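Local coordinates for putative flagellar protein FliS (Parabacteroides merdae ATCC 43184, PDB 4YOK), which is of unknown function but joins a prealbumin-like beta domain to a second beta domain that probably belongs to the E-set group, at residues V16-Q21 and V98-M103; A22-G27 and Y197-R202; V32-Y37 and L68-G73; D72-W77 and G191-I196. All blocks are in the same frame, centred on the assembly; numbering follows the deposited sequence. Where two conformers were deposited one is given.

Contact 1: residues V16-Q21 and V98-M103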
loop_
_atom_site.group_PDB
_atom_site.type_symbol
_atom_site.label_atom_id
_atom_site.label_comp_id
_atom_site.label_asym_id
_atom_site.label_seq_id
_atom_site.Cartn_x
_atom_site.Cartn_y
_atom_site.Cartn_z
ATOM N N VAL A 16 -8.121 -3.414 -2.459
ATOM C CA VAL A 16 -8.300 -1.978 -2.676
ATOM C C VAL A 16 -7.709 -1.720 -4.068
ATOM O O VAL A 16 -6.574 -2.130 -4.330
ATOM C CB VAL A 16 -7.625 -1.136 -1.573
ATOM C CG1 VAL A 16 -7.741 0.352 -1.886
ATOM C CG2 VAL A 16 -8.248 -1.443 -0.216
ATOM N N THR A 17 -8.453 -1.052 -4.949
ATOM C CA THR A 17 -7.992 -0.857 -6.325
ATOM C C THR A 17 -8.162 0.576 -6.840
ATOM O O THR A 17 -8.894 1.377 -6.275
ATOM C CB THR A 17 -8.805 -1.779 -7.283
ATOM O OG1 THR A 17 -10.200 -1.450 -7.174
ATOM C CG2 THR A 17 -8.566 -3.297 -7.038
ATOM N N TYR A 18 -7.494 0.864 -7.950
ATOM C CA TYR A 18 -7.696 2.081 -8.713
ATOM C C TYR A 18 -7.803 1.671 -10.180
ATOM O O TYR A 18 -6.851 1.111 -10.696
ATOM C CB TYR A 18 -6.590 3.130 -8.506
ATOM C CG TYR A 18 -6.760 4.339 -9.411
ATOM C CD1 TYR A 18 -7.917 5.115 -9.365
ATOM C CD2 TYR A 18 -5.803 4.656 -10.369
ATOM C CE1 TYR A 18 -8.075 6.229 -10.191
ATOM C CE2 TYR A 18 -5.965 5.749 -11.224
ATOM C CZ TYR A 18 -7.105 6.524 -11.137
ATOM O OH TYR A 18 -7.277 7.579 -12.001
ATOM N N GLN A 19 -8.944 1.922 -10.808
ATOM C CA GLN A 19 -9.244 1.536 -12.199
ATOM C C GLN A 19 -9.041 0.026 -12.362
ATOM O O GLN A 19 -8.464 -0.424 -13.351
ATOM C CB GLN A 19 -8.373 2.349 -13.194
ATOM C CG GLN A 19 -8.672 3.835 -13.107
ATOM C CD GLN A 19 -7.991 4.640 -14.185
ATOM O OE1 GLN A 19 -6.855 4.365 -14.598
ATOM N NE2 GLN A 19 -8.651 5.705 -14.600
ATOM N N GLY A 20 -9.461 -0.727 -11.339
ATOM C CA GLY A 20 -9.356 -2.179 -11.313
ATOM C C GLY A 20 -8.022 -2.791 -10.921
ATOM O O GLY A 20 -7.966 -4.013 -10.744
ATOM N N GLN A 21 -6.945 -1.972 -10.762
ATOM C CA GLN A 21 -5.598 -2.463 -10.417
ATOM C C GLN A 21 -5.335 -2.371 -8.910
ATOM O O GLN A 21 -5.606 -1.335 -8.315
ATOM C CB GLN A 21 -4.526 -1.676 -11.194
ATOM C CG GLN A 21 -3.171 -2.390 -11.266
ATOM C CD GLN A 21 -2.089 -1.558 -11.916
ATOM O OE1 GLN A 21 -1.782 -0.437 -11.493
ATOM N NE2 GLN A 21 -1.450 -2.117 -12.932
ATOM N N VAL A 98 -10.827 3.372 -4.868
ATOM C CA VAL A 98 -10.428 4.609 -4.180
ATOM C C VAL A 98 -9.767 5.563 -5.193
ATOM O O VAL A 98 -9.542 5.175 -6.350
ATOM C CB VAL A 98 -9.501 4.311 -2.979
ATOM C CG1 VAL A 98 -10.211 3.415 -1.946
ATOM C CG2 VAL A 98 -8.153 3.706 -3.442
ATOM N N THR A 99 -9.463 6.805 -4.764
ATOM C CA THR A 99 -8.796 7.770 -5.648
ATOM C C THR A 99 -7.434 8.115 -5.057
ATOM O O THR A 99 -7.363 8.995 -4.191
ATOM C CB THR A 99 -9.631 9.030 -5.898
ATOM O OG1 THR A 99 -10.953 8.633 -6.274
ATOM C CG2 THR A 99 -9.001 9.921 -6.991
ATOM N N PRO A 100 -6.364 7.414 -5.487
ATOM C CA PRO A 100 -5.021 7.722 -4.951
ATOM C C PRO A 100 -4.573 9.126 -5.335
ATOM O O PRO A 100 -5.001 9.628 -6.373
ATOM C CB PRO A 100 -4.109 6.671 -5.608
ATOM C CG PRO A 100 -5.036 5.628 -6.202
ATOM C CD PRO A 100 -6.319 6.339 -6.498
ATOM N N TYR A 101 -3.695 9.751 -4.525
ATOM C CA TYR A 101 -3.139 11.079 -4.864
ATOM C C TYR A 101 -2.188 10.929 -6.053
ATOM O O TYR A 101 -2.228 11.716 -6.989
ATOM C CB TYR A 101 -2.377 11.649 -3.652
ATOM C CG TYR A 101 -3.284 11.977 -2.496
ATOM C CD1 TYR A 101 -4.250 12.981 -2.607
ATOM C CD2 TYR A 101 -3.231 11.243 -1.314
ATOM C CE1 TYR A 101 -5.132 13.251 -1.563
ATOM C CE2 TYR A 101 -4.071 11.551 -0.236
ATOM C CZ TYR A 101 -5.015 12.556 -0.369
ATOM O OH TYR A 101 -5.871 12.859 0.658
ATOM N N PHE A 102 -1.363 9.876 -6.003
ATOM C CA PHE A 102 -0.344 9.539 -6.996
ATOM C C PHE A 102 -0.309 8.048 -7.303
ATOM O O PHE A 102 -0.690 7.225 -6.479
ATOM C CB PHE A 102 1.070 9.944 -6.492
ATOM C CG PHE A 102 1.204 11.427 -6.234
ATOM C CD1 PHE A 102 1.400 12.317 -7.288
ATOM C CD2 PHE A 102 1.080 11.940 -4.943
ATOM C CE1 PHE A 102 1.461 13.699 -7.058
ATOM C CE2 PHE A 102 1.161 13.322 -4.710
ATOM C CZ PHE A 102 1.323 14.190 -5.775
HETATM N N MSE A 103 0.158 7.719 -8.501
HETATM C CA MSE A 103 0.408 6.350 -8.928
HETATM C C MSE A 103 1.865 6.287 -9.403
HETATM O O MSE A 103 2.351 7.219 -10.042
HETATM C CB MSE A 103 -0.574 5.871 -10.026
HETATM C CG MSE A 103 -2.009 5.679 -9.532
HETATM SE SE MSE A 103 -2.240 4.151 -8.281
HETATM C CE MSE A 103 -1.947 2.719 -9.566
#
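Y18 swings its ring toward P100 and M103 because its CG stands opposite the backbone N (chi1 175°). M103, a selenomethionine, bends the same way at all three torsions (chi1 -69°), which folds SE back beside that ring. CD1 of Y18 is 3.5 Å from P100 CD, so the pyrrolidine ring packs obliquely on the near part of the phenol ring. The carbonyl O of V98 comes in at the ring edge, 3.4 Å from Y18 CD1. At CD2 the ring meets CG of M103 at 4.0 Å. M103 SE is 5.3 Å from the Y18 ring centroid in an oblique Met-aromatic contact. One ring face is covered from within the turn, by CG of Q19. Apart from the ring, V16 CG1 touches V98 CG2 at 3.7 Å, the two side chains crossing at about a right angle. The backbones are tied once: V98 N donates to T17 O at 3.1 Å, nearly straight on to the carbonyl. T17 points away, and its OG1 bonds to E97 OE2 and N95 ND2. Y18 to Q21 form a type I' beta turn, the tight reversal of a two-residue beta hairpin, set against the segment that leads into strand 102-111.

Contact 2: residues A22-G27 and Y197-R202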
loop_
_atom_site.group_PDB
_atom_site.type_symbol
_atom_site.label_atom_id
_atom_site.label_comp_id
_atom_site.label_asym_id
_atom_site.label_seq_id
_atom_site.Cartn_x
_atom_site.Cartn_y
_atom_site.Cartn_z
ATOM N N ALA A 22 -4.822 -3.462 -8.285
ATOM C CA ALA A 22 -4.553 -3.477 -6.841
ATOM C C ALA A 22 -3.440 -2.482 -6.495
ATOM O O ALA A 22 -2.538 -2.247 -7.285
ATOM C CB ALA A 22 -4.184 -4.882 -6.358
ATOM N N LEU A 23 -3.605 -1.802 -5.390
ATOM C CA LEU A 23 -2.633 -0.813 -4.942
ATOM C C LEU A 23 -1.584 -1.486 -4.109
ATOM O O LEU A 23 -1.893 -2.445 -3.389
ATOM C CB LEU A 23 -3.331 0.277 -4.109
ATOM C CG LEU A 23 -4.419 1.095 -4.806
ATOM C CD1 LEU A 23 -4.849 2.234 -3.913
ATOM C CD2 LEU A 23 -3.956 1.590 -6.180
ATOM N N ASN A 24 -0.355 -0.958 -4.176
ATOM C CA ASN A 24 0.803 -1.428 -3.407
ATOM C C ASN A 24 0.938 -0.516 -2.173
ATOM O O ASN A 24 1.096 0.694 -2.320
ATOM C CB ASN A 24 2.033 -1.373 -4.309
ATOM C CG ASN A 24 1.855 -2.187 -5.577
ATOM O OD1 ASN A 24 1.559 -1.682 -6.670
ATOM N ND2 ASN A 24 1.914 -3.463 -5.431
ATOM N N LEU A 25 0.765 -1.082 -0.981
ATOM C CA LEU A 25 0.710 -0.318 0.267
ATOM C C LEU A 25 1.635 -0.842 1.354
ATOM O O LEU A 25 2.235 -1.901 1.208
ATOM C CB LEU A 25 -0.751 -0.412 0.790
ATOM C CG LEU A 25 -1.865 0.076 -0.191
ATOM C CD1 LEU A 25 -3.226 -0.359 0.277
ATOM C CD2 LEU A 25 -1.830 1.584 -0.355
ATOM N N ARG A 26 1.662 -0.142 2.489
ATOM C CA ARG A 26 2.381 -0.646 3.658
ATOM C C ARG A 26 1.454 -1.676 4.277
ATOM O O ARG A 26 0.332 -1.329 4.697
ATOM C CB ARG A 26 2.728 0.476 4.645
ATOM C CG ARG A 26 3.285 -0.122 5.949
ATOM C CD ARG A 26 3.928 0.897 6.884
ATOM N NE ARG A 26 4.313 0.199 8.122
ATOM C CZ ARG A 26 4.179 0.677 9.353
ATOM N NH1 ARG A 26 3.725 1.912 9.550
ATOM N NH2 ARG A 26 4.509 -0.070 10.399
ATOM N N GLY A 27 1.894 -2.926 4.259
ATOM C CA GLY A 27 1.077 -4.036 4.740
ATOM C C GLY A 27 1.437 -4.534 6.116
ATOM O O GLY A 27 1.099 -5.662 6.457
ATOM N N TYR A 197 3.145 2.761 -2.886
ATOM C CA TYR A 197 4.414 2.146 -3.237
ATOM C C TYR A 197 4.366 1.467 -4.598
ATOM O O TYR A 197 3.306 1.273 -5.196
ATOM C CB TYR A 197 4.763 1.091 -2.163
ATOM C CG TYR A 197 4.983 1.614 -0.753
ATOM C CD1 TYR A 197 3.912 1.814 0.115
ATOM C CD2 TYR A 197 6.270 1.861 -0.274
ATOM C CE1 TYR A 197 4.114 2.278 1.414
ATOM C CE2 TYR A 197 6.483 2.339 1.016
ATOM C CZ TYR A 197 5.400 2.554 1.852
ATOM O OH TYR A 197 5.605 2.989 3.122
ATOM N N SER A 198 5.531 1.067 -5.070
ATOM C CA SER A 198 5.676 0.179 -6.208
ATOM C C SER A 198 5.467 -1.253 -5.693
ATOM O O SER A 198 5.520 -1.452 -4.476
ATOM C CB SER A 198 7.094 0.315 -6.775
ATOM O OG SER A 198 8.072 -0.186 -5.870
ATOM N N PRO A 199 5.309 -2.287 -6.544
ATOM C CA PRO A 199 5.407 -3.665 -6.016
ATOM C C PRO A 199 6.810 -3.889 -5.444
ATOM O O PRO A 199 7.754 -3.158 -5.800
ATOM C CB PRO A 199 5.232 -4.544 -7.277
ATOM C CG PRO A 199 4.643 -3.644 -8.306
ATOM C CD PRO A 199 5.183 -2.287 -8.019
ATOM N N VAL A 200 6.963 -4.880 -4.568
ATOM C CA VAL A 200 8.275 -5.252 -4.046
ATOM C C VAL A 200 8.950 -6.068 -5.145
ATOM O O VAL A 200 8.292 -6.940 -5.719
ATOM C CB VAL A 200 8.132 -6.046 -2.721
ATOM C CG1 VAL A 200 9.474 -6.624 -2.242
ATOM C CG2 VAL A 200 7.487 -5.192 -1.648
ATOM N N VAL A 201 10.220 -5.771 -5.450
ATOM C CA VAL A 201 11.030 -6.449 -6.468
ATOM C C VAL A 201 12.187 -7.196 -5.788
ATOM O O VAL A 201 12.993 -6.559 -5.107
ATOM C CB VAL A 201 11.553 -5.401 -7.516
ATOM C CG1 VAL A 201 12.477 -6.050 -8.552
ATOM C CG2 VAL A 201 10.384 -4.698 -8.217
ATOM N N ARG A 202 12.300 -8.519 -6.009
ATOM C CA ARG A 202 13.409 -9.288 -5.473
ATOM C C ARG A 202 14.653 -9.058 -6.357
ATOM O O ARG A 202 14.611 -9.306 -7.562
ATOM C CB ARG A 202 13.081 -10.798 -5.349
ATOM C CG ARG A 202 14.178 -11.508 -4.601
ATOM C CD ARG A 202 13.867 -12.955 -4.313
ATOM N NE ARG A 202 14.997 -13.578 -3.642
ATOM C CZ ARG A 202 15.003 -14.827 -3.190
ATOM N NH1 ARG A 202 13.928 -15.594 -3.321
ATOM N NH2 ARG A 202 16.075 -15.313 -2.587
HETATM O O HOH W 1 0.122 1.047 -6.307
#
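N24 and Y197 carry the tight part of this contact. It ties the loop after strand 21-22, in the prealbumin-like domain, to the start of strand 196-202 in the second domain. Y197 N donates to N24 O at 3.0 Å, with the donor lying well above the carbonyl plane. The same carbonyl O sits at the edge of the Y197 ring, in its plane. CB of N24 is pressed against the backbone opposite, 3.1 Å from Y197 O and 3.5 Å from S198 O. Further along, the Y197 ring lies obliquely against the main chain of L25 and R26, with CE1 of Y197 3.6 Å from R26 N. Y197 OH is hydrogen-bonded to D146 N. CB of R26 touches Y197 CE1 at 4.0 Å, while the rest of its extended chain leads away, and NE bonds to T28 OG1.

The other side is looser. With chi1 at -57°, CG of N24 lies beside its own backbone N, and the amide reaches over exposed P199, where N24 ND2 is 3.5 Å from P199 CA. A water accepts from N24 N at 3.0 Å and reaches Y197 O through a weak bond.

R184 of strand 182-189 holds both segments, bonding L25 O and S198 O. S198 and P199 also pack on strand 102-111, and L23 packs on strand 9-18.

Contact 3: residues V32-Y37 and L68-G73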
loop_
_atom_site.group_PDB
_atom_site.type_symbol
_atom_site.label_atom_id
_atom_site.label_comp_id
_atom_site.label_asym_id
_atom_site.label_seq_id
_atom_site.Cartn_x
_atom_site.Cartn_y
_atom_site.Cartn_z
ATOM N N VAL A 32 -2.621 0.397 7.216
ATOM C CA VAL A 32 -3.789 0.674 6.377
ATOM C C VAL A 32 -4.929 -0.261 6.760
ATOM O O VAL A 32 -4.774 -1.491 6.756
ATOM C CB VAL A 32 -3.449 0.587 4.866
ATOM C CG1 VAL A 32 -4.670 0.910 3.997
ATOM C CG2 VAL A 32 -2.285 1.507 4.515
ATOM N N GLN A 33 -6.079 0.351 7.109
ATOM C CA GLN A 33 -7.260 -0.378 7.532
ATOM C C GLN A 33 -8.491 0.003 6.767
ATOM O O GLN A 33 -8.632 1.146 6.336
ATOM C CB GLN A 33 -7.529 -0.122 9.023
ATOM C CG GLN A 33 -6.437 -0.676 9.931
ATOM C CD GLN A 33 -6.552 -0.192 11.355
ATOM O OE1 GLN A 33 -5.623 0.405 11.910
ATOM N NE2 GLN A 33 -7.683 -0.455 11.984
ATOM N N LEU A 34 -9.407 -0.952 6.651
ATOM C CA LEU A 34 -10.752 -0.737 6.118
ATOM C C LEU A 34 -11.726 -1.076 7.221
ATOM O O LEU A 34 -11.334 -1.661 8.235
ATOM C CB LEU A 34 -11.041 -1.564 4.854
ATOM C CG LEU A 34 -10.077 -1.422 3.676
ATOM C CD1 LEU A 34 -10.472 -2.351 2.583
ATOM C CD2 LEU A 34 -9.989 0.036 3.177
ATOM N N GLN A 35 -12.995 -0.720 7.047
ATOM C CA GLN A 35 -13.981 -1.021 8.079
ATOM C C GLN A 35 -15.171 -1.692 7.462
ATOM O O GLN A 35 -15.579 -1.315 6.370
ATOM C CB GLN A 35 -14.393 0.261 8.824
ATOM C CG GLN A 35 -13.266 0.816 9.705
ATOM C CD GLN A 35 -13.689 2.077 10.383
ATOM O OE1 GLN A 35 -13.830 3.127 9.757
ATOM N NE2 GLN A 35 -13.962 1.981 11.667
ATOM N N LEU A 36 -15.699 -2.722 8.136
ATOM C CA LEU A 36 -16.889 -3.462 7.685
ATOM C C LEU A 36 -18.034 -3.123 8.611
ATOM O O LEU A 36 -17.946 -3.414 9.806
ATOM C CB LEU A 36 -16.627 -4.982 7.677
ATOM C CG LEU A 36 -15.892 -5.538 6.464
ATOM C CD1 LEU A 36 -15.257 -6.875 6.798
ATOM C CD2 LEU A 36 -16.852 -5.733 5.290
ATOM N N TYR A 37 -19.082 -2.471 8.078
ATOM C CA TYR A 37 -20.269 -2.068 8.862
ATOM C C TYR A 37 -21.438 -2.984 8.595
ATOM O O TYR A 37 -21.602 -3.461 7.475
ATOM C CB TYR A 37 -20.707 -0.627 8.545
ATOM C CG TYR A 37 -19.771 0.436 9.068
ATOM C CD1 TYR A 37 -18.673 0.855 8.320
ATOM C CD2 TYR A 37 -19.994 1.049 10.305
ATOM C CE1 TYR A 37 -17.777 1.798 8.818
ATOM C CE2 TYR A 37 -19.120 2.022 10.796
ATOM C CZ TYR A 37 -18.010 2.389 10.046
ATOM O OH TYR A 37 -17.104 3.322 10.495
ATOM N N LEU A 68 -18.424 -2.221 3.202
ATOM C CA LEU A 68 -16.970 -2.118 3.272
ATOM C C LEU A 68 -16.537 -0.691 2.925
ATOM O O LEU A 68 -16.861 -0.203 1.829
ATOM C CB LEU A 68 -16.341 -3.137 2.324
ATOM C CG LEU A 68 -14.814 -3.130 2.231
ATOM C CD1 LEU A 68 -14.159 -3.565 3.560
ATOM C CD2 LEU A 68 -14.380 -4.031 1.100
ATOM N N THR A 69 -15.820 -0.010 3.862
ATOM C CA THR A 69 -15.407 1.373 3.604
ATOM C C THR A 69 -13.972 1.648 4.043
ATOM O O THR A 69 -13.381 0.871 4.799
ATOM C CB THR A 69 -16.398 2.366 4.276
ATOM O OG1 THR A 69 -16.132 3.694 3.836
ATOM C CG2 THR A 69 -16.347 2.324 5.787
ATOM N N THR A 70 -13.418 2.796 3.568
ATOM C CA THR A 70 -12.086 3.221 3.984
ATOM C C THR A 70 -12.238 3.812 5.392
ATOM O O THR A 70 -13.349 4.156 5.809
ATOM C CB THR A 70 -11.505 4.237 3.006
ATOM O OG1 THR A 70 -12.411 5.335 2.858
ATOM C CG2 THR A 70 -11.115 3.618 1.675
ATOM N N ARG A 71 -11.138 3.925 6.114
ATOM C CA ARG A 71 -11.103 4.552 7.433
ATOM C C ARG A 71 -10.768 6.027 7.210
ATOM O O ARG A 71 -9.878 6.344 6.405
ATOM C CB ARG A 71 -10.064 3.824 8.306
ATOM C CG ARG A 71 -10.003 4.308 9.751
ATOM C CD ARG A 71 -8.992 3.487 10.532
ATOM N NE ARG A 71 -8.506 4.184 11.727
ATOM C CZ ARG A 71 -9.028 4.064 12.945
ATOM N NH1 ARG A 71 -10.078 3.275 13.151
ATOM N NH2 ARG A 71 -8.510 4.734 13.965
ATOM N N ASP A 72 -11.497 6.928 7.883
ATOM C CA ASP A 72 -11.336 8.385 7.747
ATOM C C ASP A 72 -9.864 8.827 7.868
ATOM O O ASP A 72 -9.203 8.504 8.849
ATOM C CB ASP A 72 -12.208 9.113 8.797
ATOM C CG ASP A 72 -12.029 10.625 8.868
ATOM O OD1 ASP A 72 -12.236 11.300 7.833
ATOM O OD2 ASP A 72 -11.721 11.135 9.969
ATOM N N GLY A 73 -9.370 9.491 6.825
ATOM C CA GLY A 73 -8.024 10.051 6.731
ATOM C C GLY A 73 -6.874 9.057 6.622
ATOM O O GLY A 73 -5.710 9.459 6.695
HETATM O O HOH W 2 -8.675 3.402 4.869
HETATM O O HOH W 3 -13.497 6.061 9.667
#
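Strands 33-37 and 68-70 run antiparallel, their axes 4.7 Å apart at closest and 144° between their directions. Q35 and T69 form the hydrogen-bonded pair: Q35 N donates to T69 O at 2.8 Å, and T69 N returns a bond of the same length to Q35 O. Beside it, L36 and L68 are a non-hydrogen-bonded pair, and L68 CA lies 3.5 Å from Q35 O in a CA-H...O contact.

On one face the leucines meet. CD1 of L68 touches both L36 CD2 and L34 CB, each at 3.9 Å. An extended first torsion (chi1 178°) sends the L68 side chain across to the neighbouring strand. F57, L61, V94 and L96 pack on these leucines from the facing strands. This is the interior of the prealbumin-like beta sandwich, where strands 33-37 and 64-70 are the two central strands of a four-stranded antiparallel sheet.

The face of Q35 and T69 is more polar. T69 has two conformers; in the one described, its CG2 meets the edge of the Y37 ring, 3.4 Å from CE1 of Y37, and its OG1 turns to the carbonyl O of E82. Y37 OH gives a weak bond to Q35 OE1.

Past T70 the strands part, and water joins them. One water donates to Q33 O and accepts from R71 N. R71 CB also lies against Q33 O, while its side chain runs on past CB of Q33. Another water donates to Q35 OE1 at 3.0 Å and accepts from D72 N.

Contact 4: residues D72-W77 and G191-I196; sequences DGNGPW and GADQAI
The carboxylate of D193 and the amide of N74 meet with their planes nearly perpendicular, 88° apart. N74 ND2 donates to the syn lone pair of D193 OD2 at 2.9 Å, and this oxygen lies close to the amide plane. In 72-77 the indole of W77 has one face covered by G75 CA over the ring centre and by P76 CD nearer the rim. V32 CG1 and T70 CG2 also touch this indole. P76 is the centre of an inverse gamma turn, whose closing bond, from W77 N to G75 O, is weak. The turn belongs to a loop of the prealbumin-like domain and rests on a loop of the second domain.

D193 grips the first loop with both oxygens. OD1 of D193 takes G75 N at 2.8 Å in an almost straight bond, 178° at the hydrogen, again on the syn side. The side chain can do this because CG of D193 sits between its backbone N and carbonyl carbon (chi1 77°), which turns the carboxylate up to the loop. N74 is itself fixed from its own domain: OD1 accepts from Q33 N, and ND2 has a second acceptor in A31 O. A water between the loops accepts from D193 N and lies within bonding distance of G73 O and G75 O.

P76 provides the largest apolar part of the contact, against Q194, A195 and I196. Its CG lies 3.5 Å from A195 O. CB of P76 meets I196 CB at 4.0 Å and comes within 3.3 Å of Q194 O.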
loop_
_atom_site.group_PDB
_atom_site.type_symbol
_atom_site.label_atom_id
_atom_site.label_comp_id
_atom_site.label_asym_id
_atom_site.label_seq_id
_atom_site.Cartn_x
_atom_site.Cartn_y
_atom_site.Cartn_z
ATOM N N ASP A 72 -11.497 6.928 7.883
ATOM C CA ASP A 72 -11.336 8.385 7.747
ATOM C C ASP A 72 -9.864 8.827 7.868
ATOM O O ASP A 72 -9.203 8.504 8.849
ATOM C CB ASP A 72 -12.208 9.113 8.797
ATOM C CG ASP A 72 -12.029 10.625 8.868
ATOM O OD1 ASP A 72 -12.236 11.300 7.833
ATOM O OD2 ASP A 72 -11.721 11.135 9.969
ATOM N N GLY A 73 -9.370 9.491 6.825
ATOM C CA GLY A 73 -8.024 10.051 6.731
ATOM C C GLY A 73 -6.874 9.057 6.622
ATOM O O GLY A 73 -5.710 9.459 6.695
ATOM N N ASN A 74 -7.176 7.757 6.474
ATOM C CA ASN A 74 -6.164 6.703 6.446
ATOM C C ASN A 74 -5.971 6.128 5.031
ATOM O O ASN A 74 -6.877 5.487 4.479
ATOM C CB ASN A 74 -6.569 5.581 7.439
ATOM C CG ASN A 74 -5.622 4.388 7.534
ATOM O OD1 ASN A 74 -6.055 3.242 7.624
ATOM N ND2 ASN A 74 -4.310 4.611 7.528
ATOM N N GLY A 75 -4.764 6.302 4.497
ATOM C CA GLY A 75 -4.390 5.760 3.195
ATOM C C GLY A 75 -3.900 6.805 2.210
ATOM O O GLY A 75 -4.250 7.983 2.325
ATOM N N PRO A 76 -3.127 6.382 1.185
ATOM C CA PRO A 76 -2.598 7.354 0.195
ATOM C C PRO A 76 -3.652 7.725 -0.873
ATOM O O PRO A 76 -3.400 7.640 -2.092
ATOM C CB PRO A 76 -1.424 6.588 -0.416
ATOM C CG PRO A 76 -1.886 5.148 -0.396
ATOM C CD PRO A 76 -2.614 5.017 0.931
ATOM N N TRP A 77 -4.856 8.095 -0.415
ATOM C CA TRP A 77 -5.967 8.416 -1.299
ATOM C C TRP A 77 -6.853 9.496 -0.698
ATOM O O TRP A 77 -6.767 9.758 0.510
ATOM C CB TRP A 77 -6.790 7.147 -1.632
ATOM C CG TRP A 77 -7.204 6.318 -0.434
ATOM C CD1 TRP A 77 -8.100 6.652 0.546
ATOM C CD2 TRP A 77 -6.685 5.025 -0.085
ATOM N NE1 TRP A 77 -8.162 5.638 1.490
ATOM C CE2 TRP A 77 -7.363 4.600 1.082
ATOM C CE3 TRP A 77 -5.770 4.148 -0.694
ATOM C CZ2 TRP A 77 -7.128 3.348 1.669
ATOM C CZ3 TRP A 77 -5.539 2.914 -0.116
ATOM C CH2 TRP A 77 -6.219 2.518 1.045
ATOM N N GLY A 191 -0.081 16.070 3.362
ATOM C CA GLY A 191 -1.355 15.889 4.057
ATOM C C GLY A 191 -1.807 14.455 4.254
ATOM O O GLY A 191 -2.764 14.227 4.988
ATOM N N ALA A 192 -1.139 13.472 3.634
ATOM C CA ALA A 192 -1.535 12.063 3.797
ATOM C C ALA A 192 -0.785 11.418 4.953
ATOM O O ALA A 192 0.320 11.838 5.280
ATOM C CB ALA A 192 -1.273 11.288 2.517
ATOM N N ASP A 193 -1.365 10.358 5.526
ATOM C CA ASP A 193 -0.765 9.621 6.646
ATOM C C ASP A 193 0.033 8.386 6.194
ATOM O O ASP A 193 0.662 7.723 7.023
ATOM C CB ASP A 193 -1.902 9.161 7.592
ATOM C CG ASP A 193 -2.707 7.950 7.118
ATOM O OD1 ASP A 193 -2.831 7.745 5.874
ATOM O OD2 ASP A 193 -3.227 7.229 7.969
ATOM N N GLN A 194 -0.084 8.014 4.902
ATOM C CA GLN A 194 0.504 6.794 4.356
ATOM C C GLN A 194 0.936 7.010 2.929
ATOM O O GLN A 194 0.284 7.771 2.208
ATOM C CB GLN A 194 -0.556 5.656 4.378
ATOM C CG GLN A 194 -0.705 4.935 5.735
ATOM C CD GLN A 194 0.583 4.261 6.136
ATOM O OE1 GLN A 194 1.228 3.550 5.344
ATOM N NE2 GLN A 194 1.038 4.556 7.345
ATOM N N ALA A 195 2.011 6.354 2.517
ATOM C CA ALA A 195 2.496 6.445 1.138
ATOM C C ALA A 195 1.858 5.372 0.244
ATOM O O ALA A 195 1.295 4.372 0.736
ATOM C CB ALA A 195 4.021 6.263 1.127
ATOM N N ILE A 196 2.002 5.562 -1.082
ATOM C CA ILE A 196 1.704 4.552 -2.110
ATOM C C ILE A 196 3.070 4.028 -2.524
ATOM O O ILE A 196 4.062 4.765 -2.455
ATOM C CB ILE A 196 0.854 5.080 -3.304
ATOM C CG1 ILE A 196 0.287 3.886 -4.151
ATOM C CG2 ILE A 196 1.629 6.079 -4.165
ATOM C CD1 ILE A 196 -1.164 3.925 -4.375
HETATM O O HOH W 4 -4.236 9.949 4.295
#

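Overall arrangement
Along the chain, 16-21, 22-27, 32-37, 68-73 and the overlapping 72-77 come first, then 98-103, then 191-196 and 197-202. Contact 3 lies wholly in the prealbumin-like domain. Contacts 2 and 4 join loops of that domain to adjacent segments of the second domain, leading into and along strand 196-202. Contact 1 sits where the chain passes from one domain to the other. Its centre is about 12 Å from that of contact 4 and about 13 Å from that of contact 2. Contacts 2 and 3 are farthest apart, about 19 Å between centres. L23 packs on V98, M103 and W77, and W77 on V32 and T70, consistent with an interface that runs into the first domain's interior.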